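Protein-tyrosine phosphatase mitochondrial 1 (Mus musculus, PDB 3RGO) dephosphorylates phosphatidylglycerophosphate to phosphatidylglycerol, a step on the pathway to the mitochondrial phospholipid cardiolipin. Local coordinates at residues Arg4-Gly12 against Ser103-Leu111. Numbering follows the deposited sequence.
Sequences RIDHTVLLG and SATMVAAYL. With SO4 (sulfate ion), chain B.
V9 on strand 9-12 meets both V107 and Y110, and L11 meets V107, on the helix that follows the phosphate-binding loop, an example of how the dual-specificity phosphatase fold packs that helix against its central sheet. The axes of strand 9-12 and helix 103-111 run nearly antiparallel.

Apolar packing makes up most of the interface. V107 divides its two methyls: CG1 lies against I5 CG1, while CG2 faces V9 CG1 at 3.9 Å and also touches L11 CD1. I5 reaches further along the helix with CG2, which meets the end of L111. With its CG set anti to the backbone N (chi1 168°), L11 extends toward the start of the helix, where CD1 comes to 3.4 Å from S103 OG. V107 also touches V94 of the neighbouring strand 91-95, which extends the same core.

A CH-pi contact and a hydrogen bond share the ring of Y110. V9 CG2 sits almost centrally over one face, 3.6 Å from the ring centroid, whereas Y110 OH donates to the syn lone pair of D6 OD2 over 2.6 Å, with OD2 in plane at the ring edge. Carboxylate and ring planes stand 80° apart. D6 OD1 accepts from T8 N, an Asx turn, from above the carboxylate plane, and from V9 N, which extends it to an Asx motif and approaches nearly along the C-O axis, with an N-H...O angle of 175°. Three donors thus fix the carboxylate's rotation and tie the bend before the strand to the helix.

Polar binding at the opposite end of the helix segment belongs to the active site. There a sulfate, also bound by K97, A98, R100 and R102, lies in the loop of C96, the predicted phosphocysteine nucleophile. Sulfate O3 takes two hydrogen bonds from S103, from N at 2.9 Å and from OG at 2.7 Å.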
ATOM      1  N   ARG A   4       9.936  -6.391   0.676  1.00 46.83           N
ATOM      2  CA  ARG A   4       8.849  -7.247   0.220  1.00 40.32           C
ATOM      3  C   ARG A   4       8.032  -7.723   1.419  1.00 41.52           C
ATOM      4  O   ARG A   4       8.591  -8.186   2.418  1.00 37.98           O
ATOM      5  CB  ARG A   4       9.379  -8.442  -0.576  1.00 44.93           C
ATOM      6  CG  ARG A   4       8.301  -9.468  -0.906  1.00 49.94           C
ATOM      7  CD  ARG A   4       8.771 -10.476  -1.944  1.00 52.34           C
ATOM      8  NE  ARG A   4       9.123  -9.844  -3.214  1.00 49.15           N
ATOM      9  CZ  ARG A   4       8.243  -9.507  -4.154  1.00 49.42           C
ATOM     10  NH1 ARG A   4       6.946  -9.725  -3.966  1.00 46.08           N
ATOM     11  NH2 ARG A   4       8.661  -8.944  -5.283  1.00 45.23           N
ATOM     12  N   ILE A   5       6.711  -7.594   1.321  1.00 38.63           N
ATOM     13  CA  ILE A   5       5.818  -8.012   2.397  1.00 37.95           C
ATOM     14  C   ILE A   5       5.352  -9.449   2.169  1.00 37.87           C
ATOM     15  O   ILE A   5       5.370 -10.278   3.084  1.00 36.60           O
ATOM     16  CB  ILE A   5       4.595  -7.080   2.508  1.00 36.49           C
ATOM     17  CG1 ILE A   5       5.045  -5.634   2.763  1.00 38.92           C
ATOM     18  CG2 ILE A   5       3.664  -7.553   3.613  1.00 36.00           C
ATOM     19  CD1 ILE A   5       5.836  -5.445   4.054  1.00 39.82           C
ATOM     20  N   ASP A   6       4.927  -9.731   0.943  1.00 36.83           N
ATOM     21  CA  ASP A   6       4.626 -11.094   0.523  1.00 36.31           C
ATOM     22  C   ASP A   6       4.829 -11.221  -0.986  1.00 39.40           C
ATOM     23  O   ASP A   6       5.502 -10.389  -1.598  1.00 40.61           O
ATOM     24  CB  ASP A   6       3.220 -11.546   0.969  1.00 41.31           C
ATOM     25  CG  ASP A   6       2.095 -10.748   0.319  1.00 41.14           C
ATOM     26  OD1 ASP A   6       2.353 -10.001  -0.646  1.00 40.52           O
ATOM     27  OD2 ASP A   6       0.936 -10.885   0.773  1.00 40.45           O
ATOM     28  N   HIS A   7       4.261 -12.259  -1.585  1.00 41.91           N
ATOM     29  CA  HIS A   7       4.461 -12.503  -3.008  1.00 45.79           C
ATOM     30  C   HIS A   7       3.902 -11.372  -3.886  1.00 43.16           C
ATOM     31  O   HIS A   7       4.319 -11.211  -5.030  1.00 40.53           O
ATOM     32  CB  HIS A   7       3.850 -13.854  -3.405  1.00 53.26           C
ATOM     33  CG  HIS A   7       4.259 -14.329  -4.765  1.00 65.07           C
ATOM     34  ND1 HIS A   7       3.462 -14.177  -5.878  1.00 69.79           N
ATOM     35  CD2 HIS A   7       5.385 -14.952  -5.189  1.00 71.96           C
ATOM     36  CE1 HIS A   7       4.078 -14.690  -6.932  1.00 74.06           C
ATOM     37  NE2 HIS A   7       5.245 -15.164  -6.540  1.00 75.11           N
ATOM     38  N   THR A   8       2.964 -10.594  -3.348  1.00 40.51           N
ATOM     39  CA  THR A   8       2.315  -9.525  -4.115  1.00 40.54           C
ATOM     40  C   THR A   8       2.812  -8.130  -3.737  1.00 40.34           C
ATOM     41  O   THR A   8       3.212  -7.340  -4.594  1.00 41.02           O
ATOM     42  CB  THR A   8       0.772  -9.531  -3.933  1.00 41.58           C
ATOM     43  OG1 THR A   8       0.228 -10.783  -4.368  1.00 42.80           O
ATOM     44  CG2 THR A   8       0.127  -8.405  -4.731  1.00 39.64           C
ATOM     45  N   VAL A   9       2.786  -7.834  -2.444  1.00 36.19           N
ATOM     46  CA  VAL A   9       2.984  -6.463  -1.986  1.00 34.04           C
ATOM     47  C   VAL A   9       4.410  -6.136  -1.560  1.00 35.56           C
ATOM     48  O   VAL A   9       5.067  -6.921  -0.881  1.00 39.44           O
ATOM     49  CB  VAL A   9       2.015  -6.126  -0.840  1.00 34.34           C
ATOM     50  CG1 VAL A   9       2.396  -4.797  -0.179  1.00 30.38           C
ATOM     51  CG2 VAL A   9       0.589  -6.098  -1.363  1.00 31.09           C
ATOM     52  N   LEU A  10       4.880  -4.966  -1.980  1.00 35.20           N
ATOM     53  CA  LEU A  10       6.090  -4.382  -1.427  1.00 33.37           C
ATOM     54  C   LEU A  10       5.751  -3.033  -0.801  1.00 36.29           C
ATOM     55  O   LEU A  10       4.863  -2.321  -1.275  1.00 35.56           O
ATOM     56  CB  LEU A  10       7.165  -4.214  -2.504  1.00 35.90           C
ATOM     57  CG  LEU A  10       7.525  -5.490  -3.272  1.00 39.37           C
ATOM     58  CD1 LEU A  10       6.753  -5.558  -4.584  1.00 40.21           C
ATOM     59  CD2 LEU A  10       9.023  -5.554  -3.523  1.00 42.64           C
ATOM     60  N   LEU A  11       6.458  -2.704   0.274  1.00 36.77           N
ATOM     61  CA  LEU A  11       6.271  -1.451   0.993  1.00 36.56           C
ATOM     62  C   LEU A  11       7.615  -0.726   1.065  1.00 38.75           C
ATOM     63  O   LEU A  11       8.607  -1.300   1.515  1.00 41.82           O
ATOM     64  CB  LEU A  11       5.752  -1.727   2.405  1.00 34.89           C
ATOM     65  CG  LEU A  11       5.762  -0.559   3.395  1.00 34.49           C
ATOM     66  CD1 LEU A  11       4.782   0.532   2.981  1.00 32.63           C
ATOM     67  CD2 LEU A  11       5.467  -1.040   4.808  1.00 37.55           C
ATOM     68  N   GLY A  12       7.653   0.525   0.615  1.00 36.42           N
ATOM     69  CA  GLY A  12       8.896   1.281   0.619  1.00 37.30           C
ATOM     70  C   GLY A  12       8.745   2.786   0.506  1.00 39.44           C
ATOM     71  O   GLY A  12       7.637   3.310   0.393  1.00 37.27           O
ATOM     72  N   SER A 103       1.688   4.634   4.278  1.00 35.64           N
ATOM     73  CA  SER A 103       1.838   3.507   3.372  1.00 35.81           C
ATOM     74  C   SER A 103       1.790   2.184   4.137  1.00 35.58           C
ATOM     75  O   SER A 103       1.256   1.185   3.646  1.00 32.40           O
ATOM     76  CB  SER A 103       3.127   3.652   2.552  1.00 33.19           C
ATOM     77  OG  SER A 103       4.244   3.854   3.393  1.00 33.91           O
ATOM     78  N   ALA A 104       2.343   2.187   5.347  1.00 33.50           N
ATOM     79  CA  ALA A 104       2.263   1.030   6.233  1.00 33.97           C
ATOM     80  C   ALA A 104       0.809   0.695   6.576  1.00 36.65           C
ATOM     81  O   ALA A 104       0.427  -0.469   6.654  1.00 33.82           O
ATOM     82  CB  ALA A 104       3.060   1.284   7.504  1.00 33.79           C
ATOM     83  N   THR A 105       0.000   1.727   6.772  1.00 33.99           N
ATOM     84  CA  THR A 105      -1.410   1.542   7.103  1.00 34.61           C
ATOM     85  C   THR A 105      -2.171   0.876   5.953  1.00 35.52           C
ATOM     86  O   THR A 105      -3.014  -0.004   6.171  1.00 34.57           O
ATOM     87  CB  THR A 105      -2.054   2.888   7.472  1.00 35.54           C
ATOM     88  OG1 THR A 105      -1.392   3.419   8.626  1.00 31.11           O
ATOM     89  CG2 THR A 105      -3.537   2.716   7.772  1.00 38.62           C
ATOM     90  N   MET A 106      -1.860   1.295   4.730  1.00 30.99           N
ATOM     91  CA  MET A 106      -2.463   0.709   3.531  1.00 30.92           C
ATOM     92  C   MET A 106      -2.137  -0.773   3.439  1.00 32.78           C
ATOM     93  O   MET A 106      -3.017  -1.605   3.175  1.00 34.07           O
ATOM     94  CB  MET A 106      -1.967   1.437   2.273  1.00 30.77           C
ATOM     95  CG  MET A 106      -2.544   0.899   0.954  1.00 33.00           C
ATOM     96  SD  MET A 106      -4.314   1.279   0.723  1.00 38.88           S
ATOM     97  CE  MET A 106      -4.291   3.060   0.896  1.00186.99           C
ATOM     98  N   VAL A 107      -0.865  -1.102   3.650  1.00 32.09           N
ATOM     99  CA  VAL A 107      -0.430  -2.496   3.631  1.00 32.80           C
ATOM    100  C   VAL A 107      -1.096  -3.280   4.761  1.00 33.34           C
ATOM    101  O   VAL A 107      -1.455  -4.443   4.583  1.00 35.81           O
ATOM    102  CB  VAL A 107       1.118  -2.635   3.699  1.00 34.59           C
ATOM    103  CG1 VAL A 107       1.518  -4.098   3.853  1.00 33.40           C
ATOM    104  CG2 VAL A 107       1.777  -2.029   2.450  1.00 30.91           C
ATOM    105  N   ALA A 108      -1.267  -2.639   5.918  1.00 30.88           N
ATOM    106  CA  ALA A 108      -1.972  -3.254   7.038  1.00 33.43           C
ATOM    107  C   ALA A 108      -3.381  -3.673   6.643  1.00 34.41           C
ATOM    108  O   ALA A 108      -3.832  -4.762   6.990  1.00 31.72           O
ATOM    109  CB  ALA A 108      -2.015  -2.299   8.249  1.00 31.65           C
ATOM    110  N   ALA A 109      -4.080  -2.808   5.917  1.00 34.93           N
ATOM    111  CA  ALA A 109      -5.445  -3.113   5.516  1.00 35.56           C
ATOM    112  C   ALA A 109      -5.466  -4.325   4.585  1.00 35.29           C
ATOM    113  O   ALA A 109      -6.295  -5.220   4.736  1.00 36.86           O
ATOM    114  CB  ALA A 109      -6.089  -1.902   4.849  1.00 36.51           C
ATOM    115  N   TYR A 110      -4.545  -4.339   3.627  1.00 33.94           N
ATOM    116  CA  TYR A 110      -4.362  -5.479   2.733  1.00 31.15           C
ATOM    117  C   TYR A 110      -4.210  -6.785   3.515  1.00 35.24           C
ATOM    118  O   TYR A 110      -4.929  -7.752   3.259  1.00 37.69           O
ATOM    119  CB  TYR A 110      -3.138  -5.242   1.838  1.00 35.77           C
ATOM    120  CG  TYR A 110      -2.579  -6.478   1.172  1.00 35.81           C
ATOM    121  CD1 TYR A 110      -3.161  -6.996   0.023  1.00 37.73           C
ATOM    122  CD2 TYR A 110      -1.458  -7.120   1.689  1.00 35.61           C
ATOM    123  CE1 TYR A 110      -2.649  -8.132  -0.591  1.00 38.59           C
ATOM    124  CE2 TYR A 110      -0.937  -8.244   1.087  1.00 35.43           C
ATOM    125  CZ  TYR A 110      -1.536  -8.750  -0.051  1.00 38.84           C
ATOM    126  OH  TYR A 110      -1.016  -9.874  -0.653  1.00 41.68           O
ATOM    127  N   LEU A 111      -3.280  -6.809   4.469  1.00 34.50           N
ATOM    128  CA  LEU A 111      -3.036  -8.009   5.268  1.00 36.35           C
ATOM    129  C   LEU A 111      -4.247  -8.412   6.108  1.00 39.76           C
ATOM    130  O   LEU A 111      -4.553  -9.603   6.254  1.00 39.81           O
ATOM    131  CB  LEU A 111      -1.810  -7.815   6.159  1.00 33.99           C
ATOM    132  CG  LEU A 111      -0.475  -7.675   5.419  1.00 31.94           C
ATOM    133  CD1 LEU A 111       0.634  -7.309   6.392  1.00 30.65           C
ATOM    134  CD2 LEU A 111      -0.132  -8.951   4.652  1.00 33.52           C
TER
HETATM  135  S   SO4 B   1       4.668   7.474   5.097  1.00 44.58           S
HETATM  136  O1  SO4 B   1       3.702   8.136   5.968  1.00 44.49           O
HETATM  137  O2  SO4 B   1       5.765   6.926   5.889  1.00 38.98           O
HETATM  138  O3  SO4 B   1       4.002   6.402   4.368  1.00 43.11           O
HETATM  139  O4  SO4 B   1       5.218   8.441   4.149  1.00 42.08           O
HETATM  140  O   HOH W   1       0.090 -12.447  -2.480  1.00 54.38           O